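Local coordinates for major royal jelly protein 1 (Apis mellifera, PDB 5YYL) that is the most abundant protein of royal jelly, binds sterol and probably serves as nutrition for developing larvae, at residues I33-K38 against N91-K96; D70-K75 against F157-S162; K75-M80 against Q105-W110. One frame throughout, in Å; residues are numbered along the deposited sequence.

Interaction 1 (I33-K38 against N91-K96); sequences ILHEWK and NVISKK
I93 reaches H35 and W37 through one methyl group, CD1, at a place where two sheets of the beta-propeller come side by side. Strand 33-37 pairs antiparallel with 400-406 in the mixed sheet, whereas strand 90-94 belongs to the four-stranded sheet of 65-106. The backbones stay well apart, with CA of H35 and CA of I93 at 9.3 Å, and no hydrogen bond bridges them, so the join rests on side chains alone. The tight part is the spot around the methyl. I93 keeps CD1 anti to its own CA (chi2 -176°), and this extended branch carries the methyl across to the two rings. It settles over one face of the H35 imidazole as a CH-pi contact, 3.8 Å from CD1 to the ring centroid and 27° off the ring normal, displaced toward the CD2 rim. The indole of W37 offers the same methyl its edge instead, near its own plane. The two rings thus take the methyl in different ways, one under it and one beside it. W37 is buried, and its NE1 donates to the P102 carbonyl; P102 also touches H35 and I93, so strand 102-106 helps enclose this corner. H35 sits in a classic beta bulge, in which L34 and H35 both face I402 on the neighbouring strand. The loose side lies two residues past I93, where the chain turns a corner at K95, exposed and modelled only to CB; S94, in between, is still held through OG to L103 O. Beyond the corner the backbone N of K96 makes a weak bond to S94 OG. Back at the methyl, the two close approaches are nearly equal: I93 CD1 lies 3.4 Å from H35 CD2 and 3.5 Å from W37 CH2.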
loop_
_atom_site.group_PDB
_atom_site.type_symbol
_atom_site.label_atom_id
_atom_site.label_comp_id
_atom_site.label_asym_id
_atom_site.label_seq_id
_atom_site.Cartn_x
_atom_site.Cartn_y
_atom_site.Cartn_z
ATOM N N ILE A 33 29.837 6.512 -10.427
ATOM C CA ILE A 33 29.620 7.901 -10.762
ATOM C C ILE A 33 28.169 8.275 -10.545
ATOM O O ILE A 33 27.275 7.559 -10.948
ATOM C CB ILE A 33 30.070 8.175 -12.203
ATOM C CG1 ILE A 33 31.602 8.299 -12.230
ATOM C CG2 ILE A 33 29.419 9.431 -12.726
ATOM C CD1 ILE A 33 32.274 7.731 -13.469
ATOM N N LEU A 34 27.985 9.413 -9.889
ATOM C CA LEU A 34 26.695 10.039 -9.652
ATOM C C LEU A 34 26.463 11.146 -10.689
ATOM O O LEU A 34 25.351 11.305 -11.176
ATOM C CB LEU A 34 26.690 10.613 -8.243
ATOM C CG LEU A 34 25.383 11.102 -7.655
ATOM C CD1 LEU A 34 24.402 9.971 -7.480
ATOM C CD2 LEU A 34 25.599 11.798 -6.330
ATOM N N HIS A 35 27.506 11.925 -10.997
ATOM C CA HIS A 35 27.455 12.971 -12.031
ATOM C C HIS A 35 28.819 13.128 -12.663
ATOM O O HIS A 35 29.840 13.053 -11.985
ATOM C CB HIS A 35 27.037 14.320 -11.453
ATOM C CG HIS A 35 25.662 14.324 -10.870
ATOM N ND1 HIS A 35 24.527 14.181 -11.635
ATOM C CD2 HIS A 35 25.240 14.428 -9.588
ATOM C CE1 HIS A 35 23.464 14.211 -10.850
ATOM N NE2 HIS A 35 23.869 14.361 -9.602
ATOM N N GLU A 36 28.816 13.351 -13.975
ATOM C CA GLU A 36 30.026 13.557 -14.750
ATOM C C GLU A 36 29.908 14.850 -15.513
ATOM O O GLU A 36 28.807 15.307 -15.815
ATOM C CB GLU A 36 30.199 12.436 -15.754
ATOM C CG GLU A 36 31.145 11.351 -15.305
ATOM C CD GLU A 36 31.199 10.179 -16.277
ATOM O OE1 GLU A 36 30.344 10.094 -17.185
ATOM O OE2 GLU A 36 32.090 9.315 -16.110
ATOM N N TRP A 37 31.060 15.428 -15.825
ATOM C CA TRP A 37 31.124 16.582 -16.688
ATOM C C TRP A 37 32.340 16.508 -17.579
ATOM O O TRP A 37 33.411 16.056 -17.163
ATOM C CB TRP A 37 31.222 17.847 -15.883
ATOM C CG TRP A 37 30.004 18.266 -15.180
ATOM C CD1 TRP A 37 29.038 19.107 -15.638
ATOM C CD2 TRP A 37 29.651 17.946 -13.836
ATOM N NE1 TRP A 37 28.087 19.318 -14.669
ATOM C CE2 TRP A 37 28.440 18.617 -13.549
ATOM C CE3 TRP A 37 30.239 17.154 -12.842
ATOM C CZ2 TRP A 37 27.806 18.518 -12.310
ATOM C CZ3 TRP A 37 29.609 17.063 -11.610
ATOM C CH2 TRP A 37 28.405 17.741 -11.356
ATOM N N LYS A 38 32.143 16.944 -18.821
ATOM C CA LYS A 38 33.242 17.297 -19.709
ATOM C C LYS A 38 33.637 18.732 -19.386
ATOM O O LYS A 38 34.817 19.057 -19.366
ATOM C CB LYS A 38 32.827 17.153 -21.169
ATOM C CG LYS A 38 32.413 15.738 -21.527
ATOM C CD LYS A 38 32.207 15.551 -23.025
ATOM C CE LYS A 38 32.296 14.086 -23.434
ATOM N NZ LYS A 38 32.706 13.884 -24.858
ATOM N N ASN A 91 26.712 27.046 -6.447
ATOM C CA ASN A 91 25.677 26.448 -7.322
ATOM C C ASN A 91 25.065 25.155 -6.788
ATOM O O ASN A 91 25.586 24.561 -5.855
ATOM C CB ASN A 91 26.266 26.139 -8.701
ATOM C CG ASN A 91 27.170 27.235 -9.193
ATOM O OD1 ASN A 91 26.750 28.387 -9.268
ATOM N ND2 ASN A 91 28.421 26.895 -9.498
ATOM N N VAL A 92 23.944 24.755 -7.398
ATOM C CA VAL A 92 23.383 23.407 -7.262
ATOM C C VAL A 92 23.239 22.808 -8.642
ATOM O O VAL A 92 23.225 23.531 -9.625
ATOM C CB VAL A 92 22.021 23.351 -6.534
ATOM C CG1 VAL A 92 22.169 23.807 -5.102
ATOM C CG2 VAL A 92 20.971 24.178 -7.232
ATOM N N ILE A 93 23.139 21.484 -8.706
ATOM C CA ILE A 93 22.924 20.794 -9.968
ATOM C C ILE A 93 21.443 20.898 -10.248
ATOM O O ILE A 93 20.630 20.710 -9.351
ATOM C CB ILE A 93 23.384 19.328 -9.949
ATOM C CG1 ILE A 93 24.844 19.242 -9.475
ATOM C CG2 ILE A 93 23.258 18.712 -11.338
ATOM C CD1 ILE A 93 25.436 17.841 -9.509
ATOM N N SER A 94 21.114 21.230 -11.495
ATOM C CA SER A 94 19.741 21.424 -11.939
ATOM C C SER A 94 19.210 20.189 -12.649
ATOM O O SER A 94 19.952 19.232 -12.942
ATOM C CB SER A 94 19.677 22.601 -12.910
ATOM O OG SER A 94 20.213 22.231 -14.184
ATOM N N LYS A 95 17.917 20.241 -12.964
ATOM C CA LYS A 95 17.256 19.180 -13.727
ATOM C C LYS A 95 17.741 19.157 -15.197
ATOM O O LYS A 95 17.806 18.091 -15.808
ATOM C CB LYS A 95 15.733 19.325 -13.624
ATOM N N LYS A 96 18.121 20.318 -15.741
ATOM C CA LYS A 96 18.539 20.429 -17.147
ATOM C C LYS A 96 19.897 19.781 -17.401
ATOM O O LYS A 96 20.697 19.642 -16.476
ATOM C CB LYS A 96 18.587 21.897 -17.578
#

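Interaction 2 (D70-K75 against F157-S162); sequences DQWHDK and FDLTTS
W72 and L159 stand opposite each other with their CA atoms 8.1 Å apart, W72 closing strand 65-72 at the start of a type II' beta turn and L159 just past the end of strand 153-158. W72 and K75 close the turn as a hydrogen-bonded pair, N of each to O of the other. W72 sets CG anti to its backbone N (chi1 180°), which swings the indole across toward the other segment. L159 lies on one face of it. CB sits over the middle of the six-membered ring, 3.8 Å from the centroid and 10° off the normal, a CH-pi contact, while CD1 of L159 rests over the five-membered end, 3.7 Å from CD1 of W72. At the far end of the indole, CH2 of W72 comes 3.6 Å from the carbonyl O of L159. The opposite face is taken by H73, whose CG lies above its centre, so the indole is sandwiched between its own neighbour and L159. Q71 ties the turn down further, NE2 giving H73 O a bond in the carbonyl plane, on a lone pair. In the partner segment D158 O accepts from both S162 N and T161 OG1, which curls the chain back after L159. W72 and L159 also both touch I129 of strand 124-129. This is a two-residue beta hairpin turn whose tryptophan packs on the loop that follows strand 153-158 of the next four-stranded sheet, joining adjacent blades of a beta-propeller.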
loop_
_atom_site.group_PDB
_atom_site.type_symbol
_atom_site.label_atom_id
_atom_site.label_comp_id
_atom_site.label_asym_id
_atom_site.label_seq_id
_atom_site.Cartn_x
_atom_site.Cartn_y
_atom_site.Cartn_z
ATOM N N ASP A 70 28.676 19.375 -1.931
ATOM C CA ASP A 70 27.960 18.897 -0.757
ATOM C C ASP A 70 26.558 18.457 -1.188
ATOM O O ASP A 70 26.254 18.445 -2.378
ATOM C CB ASP A 70 27.957 19.951 0.357
ATOM C CG ASP A 70 27.932 19.329 1.758
ATOM O OD1 ASP A 70 27.028 18.466 1.998
ATOM O OD2 ASP A 70 28.780 19.716 2.615
ATOM N N GLN A 71 25.720 18.065 -0.237
ATOM C CA GLN A 71 24.450 17.443 -0.551
ATOM C C GLN A 71 23.506 17.674 0.597
ATOM O O GLN A 71 23.893 17.477 1.751
ATOM C CB GLN A 71 24.667 15.943 -0.775
ATOM C CG GLN A 71 23.406 15.133 -1.058
ATOM C CD GLN A 71 22.613 14.740 0.180
ATOM O OE1 GLN A 71 23.184 14.465 1.234
ATOM N NE2 GLN A 71 21.295 14.713 0.059
ATOM N N TRP A 72 22.280 18.103 0.277
ATOM C CA TRP A 72 21.191 18.202 1.257
ATOM C C TRP A 72 19.877 17.960 0.541
ATOM O O TRP A 72 19.576 18.652 -0.440
ATOM C CB TRP A 72 21.190 19.581 1.907
ATOM C CG TRP A 72 20.129 19.791 2.907
ATOM C CD1 TRP A 72 20.192 19.520 4.244
ATOM C CD2 TRP A 72 18.846 20.357 2.679
ATOM N NE1 TRP A 72 19.012 19.881 4.873
ATOM C CE2 TRP A 72 18.169 20.395 3.929
ATOM C CE3 TRP A 72 18.195 20.844 1.544
ATOM C CZ2 TRP A 72 16.887 20.902 4.068
ATOM C CZ3 TRP A 72 16.916 21.339 1.671
ATOM C CH2 TRP A 72 16.269 21.367 2.931
ATOM N N HIS A 73 19.118 16.972 1.014
ATOM C CA HIS A 73 17.865 16.558 0.375
ATOM C C HIS A 73 18.092 16.377 -1.138
ATOM O O HIS A 73 19.004 15.649 -1.520
ATOM C CB HIS A 73 16.738 17.537 0.724
ATOM C CG HIS A 73 16.368 17.554 2.176
ATOM N ND1 HIS A 73 15.294 18.277 2.655
ATOM C CD2 HIS A 73 16.902 16.921 3.250
ATOM C CE1 HIS A 73 15.192 18.096 3.963
ATOM N NE2 HIS A 73 16.159 17.280 4.351
ATOM N N ASP A 74 17.333 17.062 -1.989
ATOM C CA ASP A 74 17.457 16.896 -3.454
ATOM C C ASP A 74 18.576 17.723 -4.097
ATOM O O ASP A 74 18.872 17.537 -5.280
ATOM C CB ASP A 74 16.120 17.187 -4.167
ATOM C CG ASP A 74 15.484 18.512 -3.750
ATOM O OD1 ASP A 74 15.893 19.109 -2.721
ATOM O OD2 ASP A 74 14.575 18.956 -4.475
ATOM N N LYS A 75 19.202 18.600 -3.308
ATOM C CA LYS A 75 20.242 19.500 -3.792
ATOM C C LYS A 75 21.617 18.844 -3.696
ATOM O O LYS A 75 21.935 18.219 -2.693
ATOM C CB LYS A 75 20.213 20.803 -2.984
ATOM C CG LYS A 75 18.867 21.512 -3.015
ATOM C CD LYS A 75 18.779 22.642 -1.988
ATOM C CE LYS A 75 17.334 23.084 -1.733
ATOM N NZ LYS A 75 16.586 23.419 -2.988
ATOM N N PHE A 157 23.478 30.108 5.364
ATOM C CA PHE A 157 22.104 30.064 4.847
ATOM C C PHE A 157 21.249 29.043 5.590
ATOM O O PHE A 157 21.756 28.026 6.032
ATOM C CB PHE A 157 22.108 29.700 3.373
ATOM C CG PHE A 157 22.891 30.648 2.523
ATOM C CD1 PHE A 157 22.274 31.752 1.950
ATOM C CD2 PHE A 157 24.239 30.437 2.278
ATOM C CE1 PHE A 157 22.989 32.626 1.154
ATOM C CE2 PHE A 157 24.964 31.310 1.486
ATOM C CZ PHE A 157 24.333 32.401 0.916
ATOM N N ASP A 158 19.952 29.319 5.719
ATOM C CA ASP A 158 18.993 28.328 6.210
ATOM C C ASP A 158 18.510 27.532 5.004
ATOM O O ASP A 158 17.843 28.081 4.118
ATOM C CB ASP A 158 17.821 29.002 6.937
ATOM C CG ASP A 158 16.898 28.002 7.650
ATOM O OD1 ASP A 158 17.285 26.829 7.846
ATOM O OD2 ASP A 158 15.774 28.398 8.035
ATOM N N LEU A 159 18.866 26.248 4.975
ATOM C CA LEU A 159 18.529 25.365 3.855
ATOM C C LEU A 159 17.041 25.142 3.679
ATOM O O LEU A 159 16.591 24.899 2.556
ATOM C CB LEU A 159 19.254 24.009 3.967
ATOM C CG LEU A 159 20.768 24.101 3.717
ATOM C CD1 LEU A 159 21.492 22.972 4.392
ATOM C CD2 LEU A 159 21.092 24.098 2.236
ATOM N N THR A 160 16.286 25.242 4.775
ATOM C CA THR A 160 14.821 25.102 4.717
ATOM C C THR A 160 14.185 26.236 3.896
ATOM O O THR A 160 13.244 25.993 3.145
ATOM C CB THR A 160 14.172 25.072 6.127
ATOM O OG1 THR A 160 14.368 26.324 6.784
ATOM C CG2 THR A 160 14.756 23.967 7.004
ATOM N N THR A 161 14.717 27.458 4.029
ATOM C CA THR A 161 14.169 28.646 3.359
ATOM C C THR A 161 14.947 29.145 2.150
ATOM O O THR A 161 14.410 29.931 1.387
ATOM C CB THR A 161 14.109 29.837 4.336
ATOM O OG1 THR A 161 15.439 30.231 4.693
ATOM C CG2 THR A 161 13.332 29.479 5.598
ATOM N N SER A 162 16.204 28.733 2.002
ATOM C CA SER A 162 17.130 29.289 0.993
ATOM C C SER A 162 17.508 30.761 1.248
ATOM O O SER A 162 18.056 31.426 0.363
ATOM C CB SER A 162 16.597 29.129 -0.442
ATOM O OG SER A 162 15.994 27.867 -0.658
#

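Interaction 3 (K75-M80 against Q105-W110); sequences KIFVTM and QPYPDW
F77 and Y107 form a buried T-shaped aromatic pair in one blade of the propeller, between a strand and the loop that leaves the same four-stranded sheet. F77 supplies the edge and Y107 the face: the centroids are 4.9 Å apart and the planes stand at 86°. CE1 of F77 does most of the touching. It hangs over the centre of the phenol ring, 3.5 Å above its plane, and lies 3.6 Å from Y107 CG; CZ of F77 follows behind it, at 4.1 Å from Y107 CZ. Y107 CG itself lies in the plane of the phenyl ring, so the edge is pointed straight at the face. The CB of F77 does not aim at the partner; it is the outer part of the ring that closes the gap. On the other side, Y107 turns its ring toward F77 by keeping CG anti to the backbone N (chi1 -176°). Within the blade, strand 90-94 runs between 75-81 and 102-106, so the pair skips a strand, and V92 on that middle strand touches both rings. L159, from the loop after strand 153-158 of the next sheet, also reaches both, which places the pair at the seam between two blades. Y107 is the first residue after strand 102-106, and the peptide linking it to P108 is cis, a bend that redirects the chain as it leaves the sheet. A little farther on, W110 folds back over P106, whose CG lies above the centre of the indole. K75, the first residue of its strand, adds a lighter touch at an oblique angle to the phenol: its aliphatic CD is 4.3 Å from Y107 CE1.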
loop_
_atom_site.group_PDB
_atom_site.type_symbol
_atom_site.label_atom_id
_atom_site.label_comp_id
_atom_site.label_asym_id
_atom_site.label_seq_id
_atom_site.Cartn_x
_atom_site.Cartn_y
_atom_site.Cartn_z
ATOM N N LYS A 75 19.202 18.600 -3.308
ATOM C CA LYS A 75 20.242 19.500 -3.792
ATOM C C LYS A 75 21.617 18.844 -3.696
ATOM O O LYS A 75 21.935 18.219 -2.693
ATOM C CB LYS A 75 20.213 20.803 -2.984
ATOM C CG LYS A 75 18.867 21.512 -3.015
ATOM C CD LYS A 75 18.779 22.642 -1.988
ATOM C CE LYS A 75 17.334 23.084 -1.733
ATOM N NZ LYS A 75 16.586 23.419 -2.988
ATOM N N ILE A 76 22.398 18.960 -4.765
ATOM C CA ILE A 76 23.819 18.649 -4.772
ATOM C C ILE A 76 24.513 19.978 -5.039
ATOM O O ILE A 76 24.363 20.529 -6.121
ATOM C CB ILE A 76 24.190 17.667 -5.916
ATOM C CG1 ILE A 76 23.534 16.294 -5.734
ATOM C CG2 ILE A 76 25.702 17.518 -6.046
ATOM C CD1 ILE A 76 24.088 15.449 -4.606
ATOM N N PHE A 77 25.269 20.494 -4.069
ATOM C CA PHE A 77 26.000 21.757 -4.244
ATOM C C PHE A 77 27.294 21.528 -5.002
ATOM O O PHE A 77 27.905 20.488 -4.867
ATOM C CB PHE A 77 26.241 22.445 -2.909
ATOM C CG PHE A 77 24.971 22.890 -2.250
ATOM C CD1 PHE A 77 24.348 24.091 -2.622
ATOM C CD2 PHE A 77 24.352 22.098 -1.292
ATOM C CE1 PHE A 77 23.157 24.491 -2.033
ATOM C CE2 PHE A 77 23.165 22.507 -0.680
ATOM C CZ PHE A 77 22.571 23.708 -1.052
ATOM N N VAL A 78 27.670 22.474 -5.847
ATOM C CA VAL A 78 28.944 22.433 -6.565
ATOM C C VAL A 78 29.494 23.842 -6.559
ATOM O O VAL A 78 28.830 24.745 -7.058
ATOM C CB VAL A 78 28.772 21.966 -8.021
ATOM C CG1 VAL A 78 30.110 21.985 -8.751
ATOM C CG2 VAL A 78 28.156 20.565 -8.066
ATOM N N THR A 79 30.673 24.045 -5.968
ATOM C CA THR A 79 31.267 25.383 -5.888
ATOM C C THR A 79 32.360 25.526 -6.919
ATOM O O THR A 79 33.121 24.595 -7.152
ATOM C CB THR A 79 31.836 25.748 -4.513
ATOM O OG1 THR A 79 33.066 25.053 -4.290
ATOM C CG2 THR A 79 30.858 25.462 -3.427
ATOM N N MET A 80 32.423 26.704 -7.528
ATOM C CA MET A 80 33.374 26.953 -8.595
ATOM C C MET A 80 34.384 28.027 -8.169
ATOM O O MET A 80 34.011 29.075 -7.582
ATOM C CB MET A 80 32.643 27.366 -9.867
ATOM C CG MET A 80 33.305 26.846 -11.136
ATOM S SD MET A 80 33.108 25.085 -11.506
ATOM C CE MET A 80 31.444 24.776 -10.907
ATOM N N GLN A 105 23.127 25.803 -11.497
ATOM C CA GLN A 105 22.124 26.815 -11.266
ATOM C C GLN A 105 22.552 27.494 -9.969
ATOM O O GLN A 105 22.697 26.822 -8.950
ATOM C CB GLN A 105 20.761 26.136 -11.123
ATOM C CG GLN A 105 19.651 26.975 -10.503
ATOM C CD GLN A 105 18.673 26.120 -9.720
ATOM O OE1 GLN A 105 18.247 25.066 -10.192
ATOM N NE2 GLN A 105 18.323 26.563 -8.510
ATOM N N PRO A 106 22.772 28.817 -9.997
ATOM C CA PRO A 106 23.257 29.537 -8.805
ATOM C C PRO A 106 22.369 29.426 -7.581
ATOM O O PRO A 106 21.151 29.481 -7.709
ATOM C CB PRO A 106 23.276 30.993 -9.276
ATOM C CG PRO A 106 23.548 30.882 -10.731
ATOM C CD PRO A 106 22.774 29.682 -11.192
ATOM N N TYR A 107 22.974 29.290 -6.409
ATOM C CA TYR A 107 22.232 29.217 -5.140
ATOM C C TYR A 107 22.570 30.468 -4.304
ATOM O O TYR A 107 23.731 30.852 -4.247
ATOM C CB TYR A 107 22.608 27.933 -4.374
ATOM C CG TYR A 107 21.838 27.695 -3.094
ATOM C CD1 TYR A 107 20.643 27.006 -3.110
ATOM C CD2 TYR A 107 22.324 28.134 -1.857
ATOM C CE1 TYR A 107 19.930 26.751 -1.940
ATOM C CE2 TYR A 107 21.615 27.911 -0.676
ATOM C CZ TYR A 107 20.422 27.211 -0.732
ATOM O OH TYR A 107 19.699 26.969 0.410
ATOM N N PRO A 108 21.591 31.114 -3.660
ATOM C CA PRO A 108 20.151 30.808 -3.754
ATOM C C PRO A 108 19.537 31.202 -5.103
ATOM O O PRO A 108 18.825 30.409 -5.713
ATOM C CB PRO A 108 19.554 31.659 -2.638
ATOM C CG PRO A 108 20.630 31.720 -1.605
ATOM C CD PRO A 108 21.951 31.631 -2.324
ATOM N N ASP A 109 19.834 32.420 -5.547
ATOM C CA ASP A 109 19.415 32.958 -6.850
ATOM C C ASP A 109 20.655 33.641 -7.441
ATOM O O ASP A 109 21.725 33.616 -6.815
ATOM C CB ASP A 109 18.246 33.956 -6.669
ATOM C CG ASP A 109 18.405 34.860 -5.416
ATOM O OD1 ASP A 109 19.424 35.577 -5.307
ATOM O OD2 ASP A 109 17.511 34.820 -4.535
ATOM N N TRP A 110 20.524 34.251 -8.619
ATOM C CA TRP A 110 21.642 35.020 -9.222
ATOM C C TRP A 110 22.162 36.238 -8.413
ATOM O O TRP A 110 23.280 36.697 -8.658
ATOM C CB TRP A 110 21.276 35.470 -10.634
ATOM C CG TRP A 110 21.220 34.359 -11.613
ATOM C CD1 TRP A 110 20.138 33.576 -11.912
ATOM C CD2 TRP A 110 22.300 33.890 -12.433
ATOM N NE1 TRP A 110 20.481 32.646 -12.872
ATOM C CE2 TRP A 110 21.800 32.819 -13.211
ATOM C CE3 TRP A 110 23.649 34.266 -12.582
ATOM C CZ2 TRP A 110 22.598 32.127 -14.133
ATOM C CZ3 TRP A 110 24.442 33.578 -13.496
ATOM C CH2 TRP A 110 23.912 32.520 -14.258
#

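How the interactions relate
From the N terminus, residues 33-38 come first, and interaction 1 closes a loop forward to 91-96, around the hairpin of 65-81. Interaction 2 starts at 70-75, inside that span, and closes only at 157-162; interaction 3 starts at 75-80 and closes at 105-110. Interaction 1 therefore crosses both others, while interaction 3 falls wholly within the span of interaction 2, with which it shares K75. All three reach the four-stranded sheet of 65-106: interaction 1 links it to the mixed sheet holding 33-37, interaction 2 to the following sheet, and interaction 3 ties its second strand to its exit loop. L159 CD2 meets F77 CZ at 3.6 Å.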